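Local coordinates for protein alpha-amylase (Eubacterium rectale DSM 17629, PDB 6AZ5) that probably binds starch-type alpha-glucans, as a family 41 carbohydrate-binding module of a surface-anchored gut alpha-amylase, at residues T6-N11 and G40-A45; T18-V23 and T50-T55; W26-G31 and T85-F90; V99-D104 and H110-I115. All blocks are in the same frame, centred on the assembly; numbering follows the deposited sequence.

Contact 1: T6-N11 and G40-A45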
loop_
_atom_site.group_PDB
_atom_site.type_symbol
_atom_site.label_atom_id
_atom_site.label_comp_id
_atom_site.label_asym_id
_atom_site.label_seq_id
_atom_site.Cartn_x
_atom_site.Cartn_y
_atom_site.Cartn_z
ATOM N N THR A 6 -2.658 -7.887 -2.856
ATOM C CA THR A 6 -2.011 -7.529 -1.609
ATOM C C THR A 6 -1.083 -6.352 -1.865
ATOM O O THR A 6 -0.447 -6.274 -2.916
ATOM C CB THR A 6 -1.212 -8.716 -1.032
ATOM O OG1 THR A 6 -2.093 -9.827 -0.830
ATOM C CG2 THR A 6 -0.566 -8.346 0.285
ATOM N N ILE A 7 -1.014 -5.424 -0.923
ATOM C CA ILE A 7 -0.042 -4.352 -1.040
ATOM C C ILE A 7 0.759 -4.199 0.250
ATOM O O ILE A 7 0.203 -4.046 1.343
ATOM C CB ILE A 7 -0.717 -3.013 -1.448
ATOM C CG1 ILE A 7 0.280 -1.862 -1.354
ATOM C CG2 ILE A 7 -1.941 -2.728 -0.602
ATOM C CD1 ILE A 7 -0.131 -0.661 -2.185
ATOM N N TYR A 8 2.078 -4.293 0.102
ATOM C CA TYR A 8 3.020 -4.095 1.196
ATOM C C TYR A 8 3.529 -2.662 1.200
ATOM O O TYR A 8 3.747 -2.080 0.138
ATOM C CB TYR A 8 4.216 -5.038 1.077
ATOM C CG TYR A 8 3.894 -6.514 1.072
ATOM C CD1 TYR A 8 2.841 -7.027 1.811
ATOM C CD2 TYR A 8 4.666 -7.400 0.331
ATOM C CE1 TYR A 8 2.564 -8.386 1.809
ATOM C CE2 TYR A 8 4.395 -8.754 0.320
ATOM C CZ TYR A 8 3.341 -9.241 1.055
ATOM O OH TYR A 8 3.070 -10.589 1.044
ATOM N N TYR A 9 3.738 -2.106 2.393
ATOM C CA TYR A 9 4.268 -0.749 2.523
ATOM C C TYR A 9 5.409 -0.667 3.531
ATOM O O TYR A 9 5.318 -1.190 4.643
ATOM C CB TYR A 9 3.157 0.225 2.921
ATOM C CG TYR A 9 3.638 1.610 3.296
ATOM C CD1 TYR A 9 4.111 2.492 2.329
ATOM C CD2 TYR A 9 3.603 2.046 4.618
ATOM C CE1 TYR A 9 4.548 3.765 2.669
ATOM C CE2 TYR A 9 4.033 3.319 4.967
ATOM C CZ TYR A 9 4.506 4.173 3.989
ATOM O OH TYR A 9 4.936 5.437 4.332
ATOM N N TYR A 10 6.490 -0.012 3.136
ATOM C CA TYR A 10 7.616 0.147 4.039
ATOM C C TYR A 10 7.966 1.614 4.234
ATOM O O TYR A 10 8.026 2.391 3.278
ATOM C CB TYR A 10 8.844 -0.614 3.531
ATOM C CG TYR A 10 10.069 -0.399 4.388
ATOM C CD1 TYR A 10 10.268 -1.138 5.546
ATOM C CD2 TYR A 10 11.026 0.551 4.043
ATOM C CE1 TYR A 10 11.387 -0.937 6.339
ATOM C CE2 TYR A 10 12.149 0.758 4.830
ATOM C CZ TYR A 10 12.323 0.012 5.974
ATOM O OH TYR A 10 13.437 0.213 6.757
ATOM N N ASN A 11 8.189 1.972 5.494
ATOM C CA ASN A 11 8.661 3.294 5.878
ATOM C C ASN A 11 9.557 3.130 7.096
ATOM O O ASN A 11 9.100 2.709 8.159
ATOM C CB ASN A 11 7.492 4.239 6.176
ATOM C CG ASN A 11 7.938 5.678 6.390
ATOM O OD1 ASN A 11 9.013 5.937 6.929
ATOM N ND2 ASN A 11 7.109 6.620 5.967
ATOM N N GLY A 40 -2.061 -5.845 8.910
ATOM C CA GLY A 40 -1.168 -6.979 9.053
ATOM C C GLY A 40 0.273 -6.618 8.757
ATOM O O GLY A 40 0.577 -5.479 8.412
ATOM N N THR A 41 1.170 -7.586 8.913
ATOM C CA THR A 41 2.572 -7.374 8.575
ATOM C C THR A 41 3.103 -8.504 7.708
ATOM O O THR A 41 2.547 -9.603 7.687
ATOM C CB THR A 41 3.479 -7.271 9.825
ATOM O OG1 THR A 41 3.578 -8.557 10.449
ATOM C CG2 THR A 41 2.932 -6.260 10.818
ATOM N N TYR A 42 4.189 -8.221 7.004
ATOM C CA TYR A 42 4.925 -9.242 6.273
ATOM C C TYR A 42 6.408 -9.117 6.574
ATOM O O TYR A 42 7.007 -8.072 6.319
ATOM C CB TYR A 42 4.678 -9.119 4.771
ATOM C CG TYR A 42 5.675 -9.863 3.910
ATOM C CD1 TYR A 42 5.723 -11.250 3.910
ATOM C CD2 TYR A 42 6.551 -9.178 3.080
ATOM C CE1 TYR A 42 6.622 -11.933 3.115
ATOM C CE2 TYR A 42 7.456 -9.855 2.280
ATOM C CZ TYR A 42 7.486 -11.230 2.300
ATOM O OH TYR A 42 8.385 -11.908 1.507
ATOM N N TYR A 43 7.009 -10.170 7.118
ATOM C CA TYR A 43 8.440 -10.118 7.375
ATOM C C TYR A 43 9.236 -10.476 6.130
ATOM O O TYR A 43 9.142 -11.586 5.608
ATOM C CB TYR A 43 8.848 -11.038 8.515
ATOM C CG TYR A 43 10.318 -10.905 8.824
ATOM C CD1 TYR A 43 10.831 -9.714 9.320
ATOM C CD2 TYR A 43 11.201 -11.954 8.590
ATOM C CE1 TYR A 43 12.176 -9.575 9.590
ATOM C CE2 TYR A 43 12.552 -11.825 8.863
ATOM C CZ TYR A 43 13.031 -10.631 9.362
ATOM O OH TYR A 43 14.373 -10.481 9.634
ATOM N N ASP A 44 10.024 -9.511 5.672
ATOM C CA ASP A 44 10.876 -9.657 4.505
ATOM C C ASP A 44 12.227 -10.226 4.921
ATOM O O ASP A 44 13.142 -9.478 5.251
ATOM C CB ASP A 44 11.041 -8.295 3.827
ATOM C CG ASP A 44 11.844 -8.353 2.547
ATOM O OD1 ASP A 44 12.516 -9.372 2.282
ATOM O OD2 ASP A 44 11.805 -7.350 1.804
ATOM N N ALA A 45 12.355 -11.545 4.885
ATOM C CA ALA A 45 13.579 -12.202 5.333
ATOM C C ALA A 45 14.786 -11.871 4.451
ATOM O O ALA A 45 15.928 -11.999 4.894
ATOM C CB ALA A 45 13.368 -13.704 5.391
#

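Contact 2: T18-V23 and T50-T55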
loop_
_atom_site.group_PDB
_atom_site.type_symbol
_atom_site.label_atom_id
_atom_site.label_comp_id
_atom_site.label_asym_id
_atom_site.label_seq_id
_atom_site.Cartn_x
_atom_site.Cartn_y
_atom_site.Cartn_z
ATOM N N THR A 18 3.973 -0.195 16.783
ATOM C CA THR A 18 3.221 0.889 17.411
ATOM C C THR A 18 2.205 1.570 16.493
ATOM O O THR A 18 1.121 1.944 16.937
ATOM C CB THR A 18 4.167 1.975 17.976
ATOM O OG1 THR A 18 3.404 3.136 18.332
ATOM C CG2 THR A 18 5.201 2.377 16.953
ATOM N N ASP A 19 2.541 1.732 15.219
ATOM C CA ASP A 19 1.701 2.532 14.334
ATOM C C ASP A 19 0.597 1.734 13.637
ATOM O O ASP A 19 -0.082 2.259 12.756
ATOM C CB ASP A 19 2.566 3.231 13.282
ATOM C CG ASP A 19 3.636 4.116 13.899
ATOM O OD1 ASP A 19 3.287 5.208 14.401
ATOM O OD2 ASP A 19 4.826 3.720 13.878
ATOM N N MET A 20 0.420 0.474 14.025
ATOM C CA MET A 20 -0.576 -0.383 13.385
ATOM C C MET A 20 -1.980 0.101 13.704
ATOM O O MET A 20 -2.364 0.173 14.870
ATOM C CB MET A 20 -0.413 -1.836 13.826
ATOM C CG MET A 20 -1.273 -2.823 13.048
ATOM S SD MET A 20 -0.773 -2.938 11.318
ATOM C CE MET A 20 0.963 -3.332 11.502
ATOM N N GLY A 21 -2.742 0.432 12.666
ATOM C CA GLY A 21 -4.076 0.982 12.840
ATOM C C GLY A 21 -4.129 2.462 12.515
ATOM O O GLY A 21 -5.203 3.025 12.276
ATOM N N LYS A 22 -2.959 3.093 12.492
ATOM C CA LYS A 22 -2.869 4.515 12.195
ATOM C C LYS A 22 -2.330 4.767 10.785
ATOM O O LYS A 22 -2.581 5.815 10.197
ATOM C CB LYS A 22 -1.994 5.213 13.241
ATOM C CG LYS A 22 -2.361 4.828 14.670
ATOM C CD LYS A 22 -1.671 5.691 15.716
ATOM C CE LYS A 22 -2.053 5.231 17.116
ATOM N NZ LYS A 22 -1.627 6.187 18.169
ATOM N N VAL A 23 -1.587 3.807 10.245
ATOM C CA VAL A 23 -1.052 3.937 8.887
ATOM C C VAL A 23 -2.082 3.451 7.874
ATOM O O VAL A 23 -2.599 2.337 8.001
ATOM C CB VAL A 23 0.248 3.130 8.705
ATOM C CG1 VAL A 23 0.876 3.422 7.351
ATOM C CG2 VAL A 23 1.226 3.429 9.825
ATOM N N THR A 50 10.435 -5.335 8.018
ATOM C CA THR A 50 9.020 -5.691 8.133
ATOM C C THR A 50 8.128 -4.700 7.383
ATOM O O THR A 50 8.279 -3.485 7.518
ATOM C CB THR A 50 8.582 -5.768 9.608
ATOM O OG1 THR A 50 9.373 -6.754 10.282
ATOM C CG2 THR A 50 7.115 -6.152 9.717
ATOM N N TRP A 51 7.207 -5.228 6.584
ATOM C CA TRP A 51 6.275 -4.397 5.828
ATOM C C TRP A 51 4.906 -4.344 6.497
ATOM O O TRP A 51 4.496 -5.305 7.142
ATOM C CB TRP A 51 6.097 -4.929 4.401
ATOM C CG TRP A 51 7.340 -5.037 3.572
ATOM C CD1 TRP A 51 8.349 -5.950 3.712
ATOM C CD2 TRP A 51 7.677 -4.236 2.436
ATOM N NE1 TRP A 51 9.307 -5.746 2.745
ATOM C CE2 TRP A 51 8.916 -4.700 1.948
ATOM C CE3 TRP A 51 7.061 -3.161 1.789
ATOM C CZ2 TRP A 51 9.543 -4.132 0.847
ATOM C CZ3 TRP A 51 7.684 -2.598 0.695
ATOM C CH2 TRP A 51 8.912 -3.082 0.234
ATOM N N PHE A 52 4.200 -3.226 6.335
ATOM C CA PHE A 52 2.757 -3.203 6.575
ATOM C C PHE A 52 2.088 -3.979 5.445
ATOM O O PHE A 52 2.530 -3.905 4.303
ATOM C CB PHE A 52 2.201 -1.770 6.610
ATOM C CG PHE A 52 2.684 -0.948 7.773
ATOM C CD1 PHE A 52 3.836 -0.185 7.667
ATOM C CD2 PHE A 52 1.975 -0.924 8.966
ATOM C CE1 PHE A 52 4.278 0.578 8.730
ATOM C CE2 PHE A 52 2.413 -0.167 10.034
ATOM C CZ PHE A 52 3.566 0.586 9.916
ATOM N N LYS A 53 1.022 -4.715 5.734
ATOM C CA LYS A 53 0.306 -5.369 4.648
ATOM C C LYS A 53 -1.197 -5.189 4.771
ATOM O O LYS A 53 -1.726 -4.975 5.862
ATOM C CB LYS A 53 0.657 -6.861 4.586
ATOM C CG LYS A 53 -0.281 -7.762 5.355
ATOM C CD LYS A 53 0.151 -9.220 5.286
ATOM C CE LYS A 53 -0.684 -10.079 6.233
ATOM N NZ LYS A 53 -0.075 -11.420 6.434
ATOM N N GLN A 54 -1.872 -5.256 3.629
ATOM C CA GLN A 54 -3.322 -5.343 3.587
ATOM C C GLN A 54 -3.746 -5.895 2.233
ATOM O O GLN A 54 -2.973 -5.869 1.276
ATOM C CB GLN A 54 -3.965 -3.984 3.834
ATOM C CG GLN A 54 -3.671 -2.948 2.768
ATOM C CD GLN A 54 -4.440 -1.659 2.997
ATOM O OE1 GLN A 54 -5.665 -1.664 3.109
ATOM N NE2 GLN A 54 -3.717 -0.550 3.090
ATOM N N THR A 55 -4.965 -6.413 2.158
ATOM C CA THR A 55 -5.503 -6.855 0.882
ATOM C C THR A 55 -6.592 -5.892 0.438
ATOM O O THR A 55 -7.282 -5.292 1.257
ATOM C CB THR A 55 -6.073 -8.274 0.955
ATOM O OG1 THR A 55 -7.097 -8.316 1.954
ATOM C CG2 THR A 55 -4.982 -9.273 1.309
#

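Contact 3: W26-G31 and T85-F90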
loop_
_atom_site.group_PDB
_atom_site.type_symbol
_atom_site.label_atom_id
_atom_site.label_comp_id
_atom_site.label_asym_id
_atom_site.label_seq_id
_atom_site.Cartn_x
_atom_site.Cartn_y
_atom_site.Cartn_z
ATOM N N TRP A 26 -4.448 6.484 1.158
ATOM C CA TRP A 26 -5.524 7.242 0.544
ATOM C C TRP A 26 -5.537 6.911 -0.942
ATOM O O TRP A 26 -4.571 7.183 -1.648
ATOM C CB TRP A 26 -5.340 8.739 0.765
ATOM C CG TRP A 26 -6.551 9.527 0.419
ATOM C CD1 TRP A 26 -6.803 10.174 -0.754
ATOM C CD2 TRP A 26 -7.693 9.746 1.254
ATOM N NE1 TRP A 26 -8.029 10.791 -0.698
ATOM C CE2 TRP A 26 -8.595 10.542 0.528
ATOM C CE3 TRP A 26 -8.038 9.347 2.552
ATOM C CZ2 TRP A 26 -9.823 10.946 1.048
ATOM C CZ3 TRP A 26 -9.251 9.753 3.069
ATOM C CH2 TRP A 26 -10.130 10.543 2.318
ATOM N N MET A 27 -6.618 6.310 -1.420
ATOM C CA MET A 27 -6.630 5.814 -2.790
ATOM C C MET A 27 -7.788 6.375 -3.595
ATOM O O MET A 27 -8.831 6.723 -3.037
ATOM C CB MET A 27 -6.674 4.284 -2.789
ATOM C CG MET A 27 -5.673 3.646 -1.849
ATOM S SD MET A 27 -5.743 1.840 -1.871
ATOM C CE MET A 27 -4.865 1.486 -3.393
ATOM N N TRP A 28 -7.588 6.478 -4.907
ATOM C CA TRP A 28 -8.629 6.950 -5.815
ATOM C C TRP A 28 -8.515 6.299 -7.199
ATOM O O TRP A 28 -7.496 5.688 -7.519
ATOM C CB TRP A 28 -8.585 8.472 -5.935
ATOM C CG TRP A 28 -7.321 9.029 -6.527
ATOM C CD1 TRP A 28 -7.124 9.389 -7.824
ATOM C CD2 TRP A 28 -6.090 9.315 -5.842
ATOM N NE1 TRP A 28 -5.853 9.872 -7.995
ATOM C CE2 TRP A 28 -5.199 9.840 -6.795
ATOM C CE3 TRP A 28 -5.661 9.172 -4.521
ATOM C CZ2 TRP A 28 -3.895 10.217 -6.471
ATOM C CZ3 TRP A 28 -4.371 9.554 -4.198
ATOM C CH2 TRP A 28 -3.500 10.066 -5.171
ATOM N N ASN A 29 -9.575 6.426 -7.995
ATOM C CA ASN A 29 -9.736 5.736 -9.286
ATOM C C ASN A 29 -9.851 4.219 -9.172
ATOM O O ASN A 29 -9.572 3.638 -8.127
ATOM C CB ASN A 29 -8.594 6.078 -10.248
ATOM C CG ASN A 29 -8.499 7.559 -10.526
ATOM O OD1 ASN A 29 -7.412 8.134 -10.495
ATOM N ND2 ASN A 29 -9.642 8.195 -10.781
ATOM N N ALA A 30 -10.286 3.599 -10.268
ATOM C CA ALA A 30 -10.492 2.155 -10.364
ATOM C C ALA A 30 -11.482 1.656 -9.318
ATOM O O ALA A 30 -11.359 0.537 -8.819
ATOM C CB ALA A 30 -9.160 1.410 -10.240
ATOM N N GLY A 31 -12.468 2.490 -9.000
ATOM C CA GLY A 31 -13.502 2.132 -8.047
ATOM C C GLY A 31 -13.110 2.412 -6.608
ATOM O O GLY A 31 -13.951 2.401 -5.708
ATOM N N THR A 85 5.602 11.591 0.335
ATOM C CA THR A 85 6.163 12.804 -0.270
ATOM C C THR A 85 5.568 13.230 -1.626
ATOM O O THR A 85 5.895 14.313 -2.108
ATOM C CB THR A 85 7.710 12.688 -0.437
ATOM O OG1 THR A 85 8.030 11.554 -1.251
ATOM C CG2 THR A 85 8.374 12.549 0.915
ATOM N N ALA A 86 4.692 12.414 -2.218
ATOM C CA ALA A 86 4.024 12.776 -3.485
ATOM C C ALA A 86 2.904 11.812 -3.904
ATOM O O ALA A 86 2.758 10.737 -3.324
ATOM C CB ALA A 86 5.042 12.873 -4.623
ATOM N N ASP A 87 2.120 12.215 -4.908
ATOM C CA ASP A 87 1.150 11.338 -5.571
ATOM C C ASP A 87 1.830 10.106 -6.153
ATOM O O ASP A 87 2.800 10.225 -6.903
ATOM C CB ASP A 87 0.429 12.069 -6.713
ATOM C CG ASP A 87 -0.791 12.846 -6.255
ATOM O OD1 ASP A 87 -0.830 13.258 -5.076
ATOM O OD2 ASP A 87 -1.712 13.048 -7.087
ATOM N N ARG A 88 1.305 8.927 -5.845
ATOM C CA ARG A 88 1.839 7.705 -6.430
ATOM C C ARG A 88 0.800 7.030 -7.313
ATOM O O ARG A 88 -0.351 7.462 -7.376
ATOM C CB ARG A 88 2.308 6.737 -5.343
ATOM C CG ARG A 88 3.230 7.347 -4.315
ATOM C CD ARG A 88 4.395 8.089 -4.956
ATOM N NE ARG A 88 5.309 8.608 -3.940
ATOM C CZ ARG A 88 6.331 9.424 -4.188
ATOM N NH1 ARG A 88 6.585 9.825 -5.427
ATOM N NH2 ARG A 88 7.100 9.837 -3.189
ATOM N N SER A 89 1.211 5.971 -8.004
ATOM C CA SER A 89 0.284 5.211 -8.831
ATOM C C SER A 89 0.848 3.857 -9.236
ATOM O O SER A 89 2.062 3.641 -9.218
ATOM C CB SER A 89 -0.096 5.997 -10.089
ATOM O OG SER A 89 1.009 6.123 -10.961
ATOM N N PHE A 90 -0.054 2.953 -9.600
ATOM C CA PHE A 90 0.314 1.671 -10.185
ATOM C C PHE A 90 -0.855 1.156 -10.998
ATOM O O PHE A 90 -1.943 1.727 -10.971
ATOM C CB PHE A 90 0.717 0.646 -9.118
ATOM C CG PHE A 90 -0.408 0.214 -8.212
ATOM C CD1 PHE A 90 -0.707 0.933 -7.065
ATOM C CD2 PHE A 90 -1.140 -0.932 -8.484
ATOM C CE1 PHE A 90 -1.735 0.532 -6.215
ATOM C CE2 PHE A 90 -2.173 -1.342 -7.640
ATOM C CZ PHE A 90 -2.470 -0.605 -6.503
#

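Contact 4: V99-D104 and H110-I115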
loop_
_atom_site.group_PDB
_atom_site.type_symbol
_atom_site.label_atom_id
_atom_site.label_comp_id
_atom_site.label_asym_id
_atom_site.label_seq_id
_atom_site.Cartn_x
_atom_site.Cartn_y
_atom_site.Cartn_z
ATOM N N VAL A 99 0.854 -8.879 -5.973
ATOM C CA VAL A 99 1.452 -8.207 -4.837
ATOM C C VAL A 99 2.087 -6.902 -5.290
ATOM O O VAL A 99 2.814 -6.873 -6.279
ATOM C CB VAL A 99 2.503 -9.099 -4.159
ATOM C CG1 VAL A 99 3.266 -8.324 -3.102
ATOM C CG2 VAL A 99 1.826 -10.311 -3.547
ATOM N N LEU A 100 1.786 -5.818 -4.580
ATOM C CA LEU A 100 2.447 -4.541 -4.823
ATOM C C LEU A 100 3.416 -4.207 -3.689
ATOM O O LEU A 100 3.112 -4.410 -2.510
ATOM C CB LEU A 100 1.421 -3.423 -5.001
ATOM C CG LEU A 100 0.840 -3.227 -6.410
ATOM C CD1 LEU A 100 1.942 -3.056 -7.438
ATOM C CD2 LEU A 100 -0.097 -4.366 -6.811
ATOM N N TYR A 101 4.595 -3.718 -4.062
ATOM C CA TYR A 101 5.588 -3.276 -3.096
ATOM C C TYR A 101 5.703 -1.762 -3.119
ATOM O O TYR A 101 6.198 -1.169 -4.077
ATOM C CB TYR A 101 6.943 -3.909 -3.376
ATOM C CG TYR A 101 6.940 -5.407 -3.235
ATOM C CD1 TYR A 101 7.211 -6.013 -2.016
ATOM C CD2 TYR A 101 6.651 -6.217 -4.320
ATOM C CE1 TYR A 101 7.202 -7.388 -1.889
ATOM C CE2 TYR A 101 6.641 -7.585 -4.204
ATOM C CZ TYR A 101 6.915 -8.169 -2.991
ATOM O OH TYR A 101 6.899 -9.538 -2.888
ATOM N N TYR A 102 5.225 -1.147 -2.049
ATOM C CA TYR A 102 5.197 0.294 -1.948
ATOM C C TYR A 102 6.227 0.732 -0.919
ATOM O O TYR A 102 6.013 0.622 0.287
ATOM C CB TYR A 102 3.779 0.763 -1.597
ATOM C CG TYR A 102 3.585 2.252 -1.415
ATOM C CD1 TYR A 102 4.530 3.167 -1.862
ATOM C CD2 TYR A 102 2.409 2.747 -0.855
ATOM C CE1 TYR A 102 4.337 4.528 -1.705
ATOM C CE2 TYR A 102 2.202 4.107 -0.703
ATOM C CZ TYR A 102 3.171 4.993 -1.131
ATOM O OH TYR A 102 2.977 6.348 -0.988
ATOM N N VAL A 103 7.362 1.205 -1.421
ATOM C CA VAL A 103 8.351 1.863 -0.583
ATOM C C VAL A 103 8.007 3.342 -0.535
ATOM O O VAL A 103 7.851 3.978 -1.576
ATOM C CB VAL A 103 9.787 1.666 -1.107
ATOM C CG1 VAL A 103 10.730 2.686 -0.479
ATOM C CG2 VAL A 103 10.263 0.248 -0.826
ATOM N N ASP A 104 7.848 3.868 0.677
ATOM C CA ASP A 104 7.595 5.286 0.874
ATOM C C ASP A 104 8.647 6.082 0.111
ATOM O O ASP A 104 9.845 5.877 0.312
ATOM C CB ASP A 104 7.617 5.636 2.364
ATOM C CG ASP A 104 7.126 7.039 2.635
ATOM O OD1 ASP A 104 5.897 7.223 2.738
ATOM O OD2 ASP A 104 7.964 7.962 2.732
ATOM N N HIS A 110 5.332 -4.077 -8.842
ATOM C CA HIS A 110 4.953 -5.481 -8.748
ATOM C C HIS A 110 6.100 -6.394 -8.344
ATOM O O HIS A 110 5.869 -7.528 -7.923
ATOM C CB HIS A 110 4.366 -5.959 -10.072
ATOM C CG HIS A 110 2.964 -5.496 -10.308
ATOM N ND1 HIS A 110 2.668 -4.387 -11.074
ATOM C CD2 HIS A 110 1.784 -5.978 -9.866
ATOM C CE1 HIS A 110 1.360 -4.216 -11.101
ATOM N NE2 HIS A 110 0.795 -5.168 -10.376
ATOM N N GLU A 111 7.332 -5.915 -8.464
ATOM C CA GLU A 111 8.458 -6.740 -8.052
ATOM C C GLU A 111 9.131 -6.198 -6.801
ATOM O O GLU A 111 9.295 -4.989 -6.634
ATOM C CB GLU A 111 9.480 -6.876 -9.172
ATOM C CG GLU A 111 10.285 -8.165 -9.069
ATOM C CD GLU A 111 10.795 -8.648 -10.412
ATOM O OE1 GLU A 111 10.040 -8.569 -11.407
ATOM O OE2 GLU A 111 11.955 -9.107 -10.470
ATOM N N LYS A 112 9.515 -7.121 -5.929
ATOM C CA LYS A 112 10.110 -6.804 -4.640
ATOM C C LYS A 112 11.448 -6.090 -4.784
ATOM O O LYS A 112 12.376 -6.624 -5.388
ATOM C CB LYS A 112 10.274 -8.090 -3.836
ATOM C CG LYS A 112 10.988 -7.946 -2.524
ATOM C CD LYS A 112 10.947 -9.274 -1.801
ATOM C CE LYS A 112 12.023 -9.362 -0.755
ATOM N NZ LYS A 112 11.837 -10.566 0.103
ATOM N N PRO A 113 11.545 -4.873 -4.228
ATOM C CA PRO A 113 12.763 -4.060 -4.283
ATOM C C PRO A 113 13.787 -4.423 -3.215
ATOM O O PRO A 113 13.496 -5.200 -2.306
ATOM C CB PRO A 113 12.240 -2.639 -4.061
ATOM C CG PRO A 113 11.039 -2.820 -3.226
ATOM C CD PRO A 113 10.416 -4.129 -3.650
ATOM N N VAL A 114 14.979 -3.850 -3.347
ATOM C CA VAL A 114 16.060 -4.046 -2.395
ATOM C C VAL A 114 16.046 -2.915 -1.372
ATOM O O VAL A 114 16.072 -1.738 -1.736
ATOM C CB VAL A 114 17.447 -4.085 -3.094
ATOM C CG1 VAL A 114 18.534 -4.401 -2.097
ATOM C CG2 VAL A 114 17.468 -5.109 -4.230
ATOM N N ILE A 115 16.001 -3.277 -0.095
ATOM C CA ILE A 115 16.075 -2.309 0.994
ATOM C C ILE A 115 17.284 -2.630 1.867
ATOM O O ILE A 115 17.582 -3.797 2.115
ATOM C CB ILE A 115 14.778 -2.315 1.845
ATOM C CG1 ILE A 115 13.597 -1.848 0.998
ATOM C CG2 ILE A 115 14.911 -1.436 3.091
ATOM C CD1 ILE A 115 12.273 -2.119 1.629
#

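Contact 1: T6-N11 and G40-A45
Tyr8 has its CG anti to the carbonyl carbon (chi1 -59°), while Tyr42 has its CG anti to the backbone N (chi1 164°). These settings bring the two rings together over one face of each, although the CA atoms of Tyr8 and Tyr42 are 7.5 Å apart. The result is an offset stack. The centroids of the Tyr8 and Tyr42 rings are 4.5 Å apart and the planes differ by 10°. The closest atoms are Tyr8 CE2 and Tyr42 CD2, at 3.5 Å. Tyr42 CB also sits over the face of the Tyr8 ring, 4.0 Å from its centroid, as a CH-pi contact. Strand 49-58 runs between strands 3-10 and 35-44 in the sheet, and Lys53 on it touches Tyr8. The two tyrosines therefore meet across an intervening strand of the beta-sandwich. No hydrogen bond joins the two segments. The contact is aromatic and dispersive in nature, and both rings stay partly exposed at the surface.

Contact 2: T18-V23 and T50-T55
Phe52, on strand 49-58 of the beta-sandwich, meets Asp19, Met20 and Val23 of the loop that leads into strand 24-29. Its ring is the centre of the contact.

The first kind of interaction is apolar packing. Val23 lies over one face of the Phe52 ring, displaced toward the rim. Its CG2 comes to 3.7 Å from Phe52 CZ. CG2 stands beside the backbone N of Val23, because CG1 takes the position anti to that N (chi1 -173°). Asp19 adds its CB, 4.4 Å from Phe52 CZ. Its carboxylate is engaged within the loop, where OD2 accepts a hydrogen bond from the backbone N of Ser15. Without the Phe52 ring, as with an alanine here, Val23 and the Met20 methyl are likely to lose their common partner, and a gap would probably open between loop and strand.

The second kind is a Met-aromatic contact. The side chain of Met20 bends at chi2 and chi3, which brings its end toward the ring. The sulfur lies at the ring edge, with SD of Met20 5.4 Å from the centroid of Phe52.

Within the loop, Lys22 N donates to Asp19 O at 3.0 Å, closing a turn. Tyr9 of the neighbouring strand 3-10 also touches Phe52. The Met20 methyl makes the closest approach, with Met20 CE 3.6 Å from Phe52 CD2.

Contact 3: W26-G31 and T85-F90
Trp28 and Asp87 meet across strand 66-72, which lies between strand 24-29 and strand 88-91 in the sheet of the beta-sandwich. It pairs antiparallel with both. The two segments touch through side chains alone.

Trp28 places its CG between its own backbone N and carbonyl carbon (chi1 63°). With chi2 near 97°, this brings CZ2 and CH2 of the indole to Asp87. Asp87 instead holds its CG anti to the carbonyl carbon, and its carboxylate reaches back to the ring. The two side chains cross at about a right angle, with ring and carboxylate planes 54° apart. Trp28 CZ2 lies 3.6 Å from Asp87 OD2, and Trp28 CH2 is 4.0 Å from Asp87 CG. This is van der Waals contact. The charge of Asp87 has its partner on the intervening strand, where OD1 forms a salt bridge with Lys70 NZ. If Trp28 were a serine, the Asp87 carboxylate would probably lose the indole packed against OD2 and keep mainly its salt bridge to Lys70.

Deeper in, Met27 runs straight through chi2 and then turns at chi3. Phe90 is buried too, and it also packs on Leu100 of strand 99-103. The Met27 methyl comes to the edge of its ring, near the ring plane, with Met27 CE 4.3 Å from Phe90 CE1.

Contact 4: V99-D104 and H110-I115
Tyr101 lies flat against the backbone of Lys112, in the tight part of the contact. Lys112 CA stands over the ring centre, 3.5 Å from the Tyr101 centroid, as a CH-pi contact. Lys112 CB continues along the same face, 3.5 Å from Tyr101 CZ. Pro113 closes in next to it, with its CD 3.5 Å from Tyr101 CB. Leu100 packs closely too. Its CD1 is centred over the imidazole, 3.7 Å from the centroid of the His110 ring.

Toward the C-terminus the packing is looser. Val103 CG2 is 4.0 Å from both Pro113 CG and Ile115 CD1. The solvent side is formed by the exposed His110 and Glu111, and His110 NE2 is hydrogen-bonded to Glu98.

Lys112 has CG anti to the backbone N (chi1 175°) and is extended beyond it, which carries NZ to salt bridges with Asp44 and Glu46. Asn47 bonds the backbone of Pro113 and Ile115. Between residues 99-104 and 110-115 themselves, the contact is apolar and CH-pi, and the lysine charge is met by other parts of the chain.

All four contacts reach the connected strands of the beta-sandwich in a single chain; residues 18-23 and 110-115 are loop. Contacts 1, 2 and 3 interlace along the sequence, because their segments alternate; contact 4 follows near the C-terminus. The centres of contacts 1 and 2 are about 8 Å apart, and strand 49-58 pairs with both strands of contact 1. The centres of contacts 1 and 4 are about 9 Å apart. Strands 3-10 and 99-103 pair there, and Tyr9 OH is probably hydrogen-bonded to Asp104 OD1. Trp51 connects contacts 2 and 4. The centre of contact 3 is about 18 Å from the centres of contacts 1 and 2, across the chain's centre. Distant parts of the sequence are thus drawn into one compact domain.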